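Local coordinates for protein esterase (Xanthomonas oryzae pv. oryzae, PDB 3H2G) that acts as a cell-wall-degrading esterase of a bacterial rice pathogen, hydrolysing ester bonds and contributing to virulence on rice, at residues G231-S236 with D277-D282; A238-Q243 with K264-F269. All blocks are in the same frame, centred on the assembly; numbering follows the deposited sequence.

Overall arrangement
From the N terminus, the chain first builds most of the mixed sheet of an alpha/beta hydrolase core. After strand 198-205 it leaves the sheet for a long excursion of short helices and loops, without strands, returning at strand 328-332, and both contacts lie in that insertion. Helix 231-246 supplies the first segment of each. The chain comes back to its later part at 264-269, closing the shorter loop of contact 2, and then to its earlier part at 277-282, closing the longer loop of contact 1, so contact 2 is nested inside contact 1. Their centres are about 12 Å apart, and they touch, with Ser236 CB 3.5 Å from Phe269 CE2. Together they tie one helix to two successive pieces of the insertion.

Contact 1: G231-S236 with D277-D282; sequences GILLGS and DMFLND
Met278 meets Leu233 through CB and, further out, SD: its CB lies 3.9 Å from Leu233 CD2, and its SD is 4.0 Å from that same methyl, so one branch of the leucine spans both. The two side chains run at a slant to each other. The methionine bends at its thioether (chi3 -118°), and an unbranched, flexible apolar chain suits such a buried place, where Ala90 also lies. One residue on, Phe279 receives the other branch, with Leu233 CD1 3.8 Å from Phe279 CB. The contact falls on the CB rather than squarely on the ring. A chi1 of -175° carries the Phe279 ring away from its backbone N, and the ring meets Phe230 edge-to-face. Leu233 thus straddles two consecutive residues with its two methyls, and no hydrogen bond crosses. Asn281 closes the last turn, its N bonding to Asp277 O, and is the first residue past helical geometry. The contact packs the first turn of helix 231-246 against the end of the short helix 275-280, in the insertion of helices and loops between sheet strands 198-205 and 328-332.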
ATOM      1  N   GLY A 231     -13.087  -8.294   6.886  1.00  8.61           N
ATOM      2  CA  GLY A 231     -14.025  -7.531   6.078  1.00  8.23           C
ATOM      3  C   GLY A 231     -14.767  -6.382   6.739  1.00  7.87           C
ATOM      4  O   GLY A 231     -14.964  -5.333   6.120  1.00  7.85           O
ATOM      5  N   ILE A 232     -15.196  -6.563   7.984  1.00  7.10           N
ATOM      6  CA  ILE A 232     -15.917  -5.494   8.664  1.00  7.99           C
ATOM      7  C   ILE A 232     -15.011  -4.287   8.894  1.00  7.52           C
ATOM      8  O   ILE A 232     -15.431  -3.145   8.711  1.00  7.60           O
ATOM      9  CB  ILE A 232     -16.504  -5.984  10.003  1.00  9.27           C
ATOM     10  CG1 ILE A 232     -17.609  -7.007   9.719  1.00 13.24           C
ATOM     11  CG2 ILE A 232     -17.059  -4.807  10.804  1.00  8.94           C
ATOM     12  CD1 ILE A 232     -18.325  -7.500  10.947  1.00 17.11           C
ATOM     13  N   LEU A 233     -13.764  -4.545   9.272  1.00  6.50           N
ATOM     14  CA  LEU A 233     -12.801  -3.475   9.512  1.00  6.90           C
ATOM     15  C   LEU A 233     -12.389  -2.782   8.211  1.00  7.25           C
ATOM     16  O   LEU A 233     -12.465  -1.559   8.098  1.00  6.05           O
ATOM     17  CB  LEU A 233     -11.557  -4.037  10.212  1.00  8.33           C
ATOM     18  CG  LEU A 233     -11.751  -4.593  11.628  1.00  8.17           C
ATOM     19  CD1 LEU A 233     -10.477  -5.305  12.081  1.00  8.84           C
ATOM     20  CD2 LEU A 233     -12.100  -3.457  12.582  1.00  8.87           C
ATOM     21  N   LEU A 234     -11.955  -3.567   7.228  1.00  6.63           N
ATOM     22  CA  LEU A 234     -11.527  -3.012   5.945  1.00  7.74           C
ATOM     23  C   LEU A 234     -12.686  -2.372   5.182  1.00  7.28           C
ATOM     24  O   LEU A 234     -12.529  -1.319   4.558  1.00  6.33           O
ATOM     25  CB  LEU A 234     -10.871  -4.109   5.098  1.00  7.94           C
ATOM     26  CG  LEU A 234      -9.631  -4.746   5.731  1.00 10.20           C
ATOM     27  CD1 LEU A 234      -9.131  -5.900   4.872  1.00  9.91           C
ATOM     28  CD2 LEU A 234      -8.548  -3.695   5.895  1.00 10.20           C
ATOM     29  N   GLY A 235     -13.852  -3.007   5.234  1.00  6.11           N
ATOM     30  CA  GLY A 235     -15.013  -2.462   4.554  1.00  6.73           C
ATOM     31  C   GLY A 235     -15.429  -1.140   5.175  1.00  6.67           C
ATOM     32  O   GLY A 235     -15.785  -0.197   4.467  1.00  5.44           O
ATOM     33  N   SER A 236     -15.392  -1.068   6.504  1.00  5.39           N
ATOM     34  CA  SER A 236     -15.761   0.161   7.202  1.00  4.70           C
ATOM     35  C   SER A 236     -14.780   1.284   6.874  1.00  4.86           C
ATOM     36  O   SER A 236     -15.187   2.424   6.647  1.00  4.13           O
ATOM     37  CB  SER A 236     -15.811  -0.083   8.713  1.00  5.52           C
ATOM     38  OG  SER A 236     -16.854  -0.996   9.032  1.00  7.56           O
ATOM     39  N   ASP A 277      -5.291  -3.998  17.062  1.00 11.84           N
ATOM     40  CA  ASP A 277      -5.969  -3.781  18.331  1.00 12.15           C
ATOM     41  C   ASP A 277      -7.477  -3.957  18.168  1.00 11.02           C
ATOM     42  O   ASP A 277      -8.123  -4.630  18.971  1.00 10.07           O
ATOM     43  CB  ASP A 277      -5.643  -2.378  18.858  1.00 15.19           C
ATOM     44  CG  ASP A 277      -6.440  -2.015  20.097  1.00 19.74           C
ATOM     45  OD1 ASP A 277      -6.860  -2.933  20.831  1.00 23.05           O
ATOM     46  OD2 ASP A 277      -6.636  -0.806  20.347  1.00 24.52           O
ATOM     47  N   MET A 278      -8.033  -3.358  17.121  1.00  8.96           N
ATOM     48  CA  MET A 278      -9.463  -3.466  16.877  1.00  9.12           C
ATOM     49  C   MET A 278      -9.909  -4.909  16.677  1.00  8.49           C
ATOM     50  O   MET A 278     -10.943  -5.325  17.201  1.00  7.56           O
ATOM     51  CB  MET A 278      -9.862  -2.647  15.649  1.00  9.12           C
ATOM     52  CG  MET A 278      -9.849  -1.149  15.869  1.00 12.87           C
ATOM     53  SD  MET A 278     -10.488  -0.291  14.422  1.00 18.06           S
ATOM     54  CE  MET A 278      -9.052   0.672  13.933  1.00 12.22           C
ATOM     55  N   PHE A 279      -9.134  -5.673  15.916  1.00  8.35           N
ATOM     56  CA  PHE A 279      -9.497  -7.058  15.659  1.00  9.00           C
ATOM     57  C   PHE A 279      -9.350  -7.968  16.876  1.00  9.29           C
ATOM     58  O   PHE A 279     -10.186  -8.838  17.114  1.00  9.58           O
ATOM     59  CB  PHE A 279      -8.667  -7.630  14.510  1.00  9.08           C
ATOM     60  CG  PHE A 279      -9.082  -9.015  14.110  1.00  9.78           C
ATOM     61  CD1 PHE A 279     -10.343  -9.241  13.570  1.00 11.06           C
ATOM     62  CD2 PHE A 279      -8.235 -10.098  14.313  1.00 11.47           C
ATOM     63  CE1 PHE A 279     -10.758 -10.528  13.239  1.00 10.94           C
ATOM     64  CE2 PHE A 279      -8.642 -11.392  13.987  1.00 13.11           C
ATOM     65  CZ  PHE A 279      -9.906 -11.605  13.449  1.00 11.66           C
ATOM     66  N   LEU A 280      -8.282  -7.781  17.641  1.00  9.58           N
ATOM     67  CA  LEU A 280      -8.059  -8.617  18.817  1.00  8.65           C
ATOM     68  C   LEU A 280      -9.045  -8.317  19.945  1.00 10.16           C
ATOM     69  O   LEU A 280      -9.438  -9.221  20.687  1.00  9.64           O
ATOM     70  CB  LEU A 280      -6.626  -8.438  19.334  1.00 10.54           C
ATOM     71  CG  LEU A 280      -6.243  -9.205  20.609  1.00 12.68           C
ATOM     72  CD1 LEU A 280      -6.375 -10.700  20.368  1.00 15.00           C
ATOM     73  CD2 LEU A 280      -4.812  -8.859  21.016  1.00 13.06           C
ATOM     74  N   ASN A 281      -9.453  -7.059  20.071  1.00  9.94           N
ATOM     75  CA  ASN A 281     -10.363  -6.685  21.145  1.00 11.25           C
ATOM     76  C   ASN A 281     -11.822  -6.466  20.756  1.00 11.55           C
ATOM     77  O   ASN A 281     -12.585  -5.847  21.498  1.00 12.09           O
ATOM     78  CB  ASN A 281      -9.803  -5.465  21.873  1.00 14.42           C
ATOM     79  CG  ASN A 281      -8.452  -5.752  22.505  1.00 17.53           C
ATOM     80  OD1 ASN A 281      -8.320  -6.662  23.327  1.00 18.96           O
ATOM     81  ND2 ASN A 281      -7.437  -4.990  22.111  1.00 18.34           N
ATOM     82  N   ASP A 282     -12.205  -6.993  19.599  1.00 10.37           N
ATOM     83  CA  ASP A 282     -13.577  -6.901  19.108  1.00 10.75           C
ATOM     84  C   ASP A 282     -14.179  -5.499  19.154  1.00 10.99           C
ATOM     85  O   ASP A 282     -15.308  -5.328  19.613  1.00  9.97           O
ATOM     86  CB  ASP A 282     -14.486  -7.840  19.912  1.00 10.71           C
ATOM     87  CG  ASP A 282     -13.913  -9.232  20.055  1.00 11.07           C
ATOM     88  OD1 ASP A 282     -13.481  -9.810  19.038  1.00 12.85           O
ATOM     89  OD2 ASP A 282     -13.905  -9.754  21.190  1.00 13.23           O
TER

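Contact 2: A238-Q243 with K264-F269; sequences AIVAMQ and KVEPLF
Val240 and Val265 lie alongside each other with their side chains running opposite ways, touching through one methyl apiece, with Val240 CG2 3.8 Å from Val265 CG2. The two branches of Val240 share the work. CG1, turned away from the backbone N by a chi1 of 170°, reaches toward backbone: it lies 4.1 Å from Glu266 CA and 4.0 Å from Phe269 O. A compact beta-branched residue suits this close approach, in which Val240 CA and Glu266 CA are 6.1 Å apart. The same CG2 methyl of Val265 also sits at the edge of the Phe269 ring, in its plane, while Leu268 CB lies over one face. Ser236 and Met278 are further neighbours of this buried aromatic side chain, and its ring meets that of Tyr237 as well. Residues 265-268 form a compact turn of helical backbone angles, in which Leu268 N bonds to Val265 O and Phe269 N to Glu266 O; the restricted phi of Pro267 (-62°) suits such angles. The turn belongs to the insertion of helices and loops in the alpha/beta-hydrolase fold and lies against helix 231-246, which also packs on Phe310 of helix 309-316 through Ala238, Ile239 and Met242. Glu266 lays its aliphatic part beside the valine, its CG 4.3 Å from Val240 CG2, and sends its carboxylate on to a hydrogen bond between OE2 and Tyr250 OH. Near that tyrosine, Gln243 OE1 accepts hydrogen bonds from the backbone N of both Ile249 and Tyr250.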
ATOM      1  N   ALA A 238     -13.059   1.632   4.184  1.00  4.01           N
ATOM      2  CA  ALA A 238     -13.358   2.018   2.807  1.00  4.53           C
ATOM      3  C   ALA A 238     -14.575   2.931   2.684  1.00  4.68           C
ATOM      4  O   ALA A 238     -14.528   3.936   1.977  1.00  5.22           O
ATOM      5  CB  ALA A 238     -13.563   0.771   1.951  1.00  4.91           C
ATOM      6  N   ILE A 239     -15.664   2.574   3.359  1.00  3.36           N
ATOM      7  CA  ILE A 239     -16.892   3.368   3.305  1.00  3.43           C
ATOM      8  C   ILE A 239     -16.698   4.767   3.892  1.00  4.53           C
ATOM      9  O   ILE A 239     -17.052   5.770   3.266  1.00  3.75           O
ATOM     10  CB  ILE A 239     -18.041   2.648   4.054  1.00  3.43           C
ATOM     11  CG1 ILE A 239     -18.399   1.357   3.311  1.00  2.65           C
ATOM     12  CG2 ILE A 239     -19.257   3.570   4.181  1.00  3.75           C
ATOM     13  CD1 ILE A 239     -19.363   0.453   4.064  1.00  5.68           C
ATOM     14  N   VAL A 240     -16.137   4.828   5.095  1.00  3.74           N
ATOM     15  CA  VAL A 240     -15.894   6.102   5.764  1.00  5.82           C
ATOM     16  C   VAL A 240     -14.949   6.988   4.944  1.00  5.71           C
ATOM     17  O   VAL A 240     -15.192   8.186   4.782  1.00  5.86           O
ATOM     18  CB  VAL A 240     -15.302   5.868   7.178  1.00  6.76           C
ATOM     19  CG1 VAL A 240     -14.824   7.174   7.778  1.00 10.35           C
ATOM     20  CG2 VAL A 240     -16.359   5.235   8.079  1.00  6.05           C
ATOM     21  N   ALA A 241     -13.880   6.396   4.419  1.00  4.66           N
ATOM     22  CA  ALA A 241     -12.912   7.146   3.625  1.00  4.50           C
ATOM     23  C   ALA A 241     -13.513   7.646   2.313  1.00  5.31           C
ATOM     24  O   ALA A 241     -13.301   8.797   1.933  1.00  4.43           O
ATOM     25  CB  ALA A 241     -11.680   6.288   3.343  1.00  4.97           C
ATOM     26  N   MET A 242     -14.265   6.791   1.621  1.00  5.41           N
ATOM     27  CA  MET A 242     -14.868   7.205   0.358  1.00  6.06           C
ATOM     28  C   MET A 242     -15.876   8.329   0.576  1.00  5.75           C
ATOM     29  O   MET A 242     -16.049   9.186  -0.289  1.00  6.65           O
ATOM     30  CB  MET A 242     -15.529   6.016  -0.343  1.00  5.52           C
ATOM     31  CG  MET A 242     -14.531   5.014  -0.915  1.00  6.23           C
ATOM     32  SD  MET A 242     -13.409   5.748  -2.136  1.00  6.71           S
ATOM     33  CE  MET A 242     -12.193   4.440  -2.325  1.00  6.34           C
ATOM     34  N   GLN A 243     -16.543   8.324   1.730  1.00  5.46           N
ATOM     35  CA  GLN A 243     -17.497   9.385   2.042  1.00  6.18           C
ATOM     36  C   GLN A 243     -16.724  10.693   2.245  1.00  6.09           C
ATOM     37  O   GLN A 243     -17.143  11.745   1.773  1.00  8.04           O
ATOM     38  CB  GLN A 243     -18.296   9.040   3.306  1.00  5.44           C
ATOM     39  CG  GLN A 243     -19.119  10.201   3.877  1.00  4.76           C
ATOM     40  CD  GLN A 243     -20.023  10.851   2.843  1.00  7.18           C
ATOM     41  OE1 GLN A 243     -20.651  10.168   2.038  1.00  7.53           O
ATOM     42  NE2 GLN A 243     -20.101  12.180   2.869  1.00  7.02           N
ATOM     43  N   LYS A 264     -20.032   5.237  16.195  1.00 12.18           N
ATOM     44  CA  LYS A 264     -18.641   5.011  16.575  1.00 12.82           C
ATOM     45  C   LYS A 264     -17.668   4.677  15.451  1.00 11.07           C
ATOM     46  O   LYS A 264     -16.457   4.644  15.676  1.00  8.76           O
ATOM     47  CB  LYS A 264     -18.565   3.897  17.618  1.00 16.32           C
ATOM     48  CG  LYS A 264     -18.950   2.530  17.088  1.00 19.40           C
ATOM     49  CD  LYS A 264     -18.665   1.432  18.110  1.00 22.66           C
ATOM     50  CE  LYS A 264     -17.175   1.303  18.395  1.00 21.42           C
ATOM     51  NZ  LYS A 264     -16.882   0.236  19.403  1.00 22.41           N
ATOM     52  N   VAL A 265     -18.176   4.448  14.246  1.00  9.19           N
ATOM     53  CA  VAL A 265     -17.303   4.064  13.139  1.00  8.90           C
ATOM     54  C   VAL A 265     -16.387   5.129  12.526  1.00  9.16           C
ATOM     55  O   VAL A 265     -15.220   4.847  12.236  1.00  7.89           O
ATOM     56  CB  VAL A 265     -18.124   3.396  12.001  1.00  7.60           C
ATOM     57  CG1 VAL A 265     -19.082   4.399  11.374  1.00  5.78           C
ATOM     58  CG2 VAL A 265     -17.184   2.816  10.957  1.00  9.96           C
ATOM     59  N   GLU A 266     -16.880   6.349  12.336  1.00  7.67           N
ATOM     60  CA  GLU A 266     -16.039   7.370  11.712  1.00  8.32           C
ATOM     61  C   GLU A 266     -14.737   7.713  12.449  1.00  8.10           C
ATOM     62  O   GLU A 266     -13.673   7.772  11.832  1.00  8.75           O
ATOM     63  CB  GLU A 266     -16.857   8.639  11.437  1.00 10.17           C
ATOM     64  CG  GLU A 266     -18.001   8.403  10.448  1.00 12.24           C
ATOM     65  CD  GLU A 266     -18.511   9.684   9.803  1.00 17.84           C
ATOM     66  OE1 GLU A 266     -18.917  10.609  10.539  1.00 19.70           O
ATOM     67  OE2 GLU A 266     -18.507   9.762   8.554  1.00 17.39           O
ATOM     68  N   PRO A 267     -14.795   7.924  13.774  1.00  7.89           N
ATOM     69  CA  PRO A 267     -13.581   8.256  14.534  1.00  8.08           C
ATOM     70  C   PRO A 267     -12.491   7.177  14.530  1.00  7.12           C
ATOM     71  O   PRO A 267     -11.360   7.435  14.930  1.00  5.81           O
ATOM     72  CB  PRO A 267     -14.115   8.507  15.947  1.00  8.96           C
ATOM     73  CG  PRO A 267     -15.516   8.989  15.700  1.00 10.48           C
ATOM     74  CD  PRO A 267     -15.993   8.053  14.621  1.00  8.73           C
ATOM     75  N   LEU A 268     -12.828   5.973  14.075  1.00  7.18           N
ATOM     76  CA  LEU A 268     -11.868   4.867  14.053  1.00  6.49           C
ATOM     77  C   LEU A 268     -11.018   4.765  12.787  1.00  6.88           C
ATOM     78  O   LEU A 268      -9.972   4.111  12.791  1.00  5.54           O
ATOM     79  CB  LEU A 268     -12.602   3.533  14.213  1.00  7.61           C
ATOM     80  CG  LEU A 268     -13.418   3.240  15.472  1.00  7.92           C
ATOM     81  CD1 LEU A 268     -14.230   1.967  15.249  1.00  9.19           C
ATOM     82  CD2 LEU A 268     -12.481   3.086  16.671  1.00  8.93           C
ATOM     83  N   PHE A 269     -11.450   5.415  11.712  1.00  5.73           N
ATOM     84  CA  PHE A 269     -10.739   5.285  10.444  1.00  5.84           C
ATOM     85  C   PHE A 269     -10.288   6.566   9.750  1.00  5.21           C
ATOM     86  O   PHE A 269     -11.000   7.097   8.899  1.00  5.12           O
ATOM     87  CB  PHE A 269     -11.617   4.472   9.487  1.00  7.56           C
ATOM     88  CG  PHE A 269     -11.978   3.107  10.011  1.00  6.47           C
ATOM     89  CD1 PHE A 269     -11.016   2.103  10.091  1.00  6.74           C
ATOM     90  CD2 PHE A 269     -13.274   2.828  10.437  1.00  7.65           C
ATOM     91  CE1 PHE A 269     -11.337   0.838  10.589  1.00  7.96           C
ATOM     92  CE2 PHE A 269     -13.609   1.566  10.938  1.00  6.53           C
ATOM     93  CZ  PHE A 269     -12.637   0.571  11.013  1.00  7.86           C
TER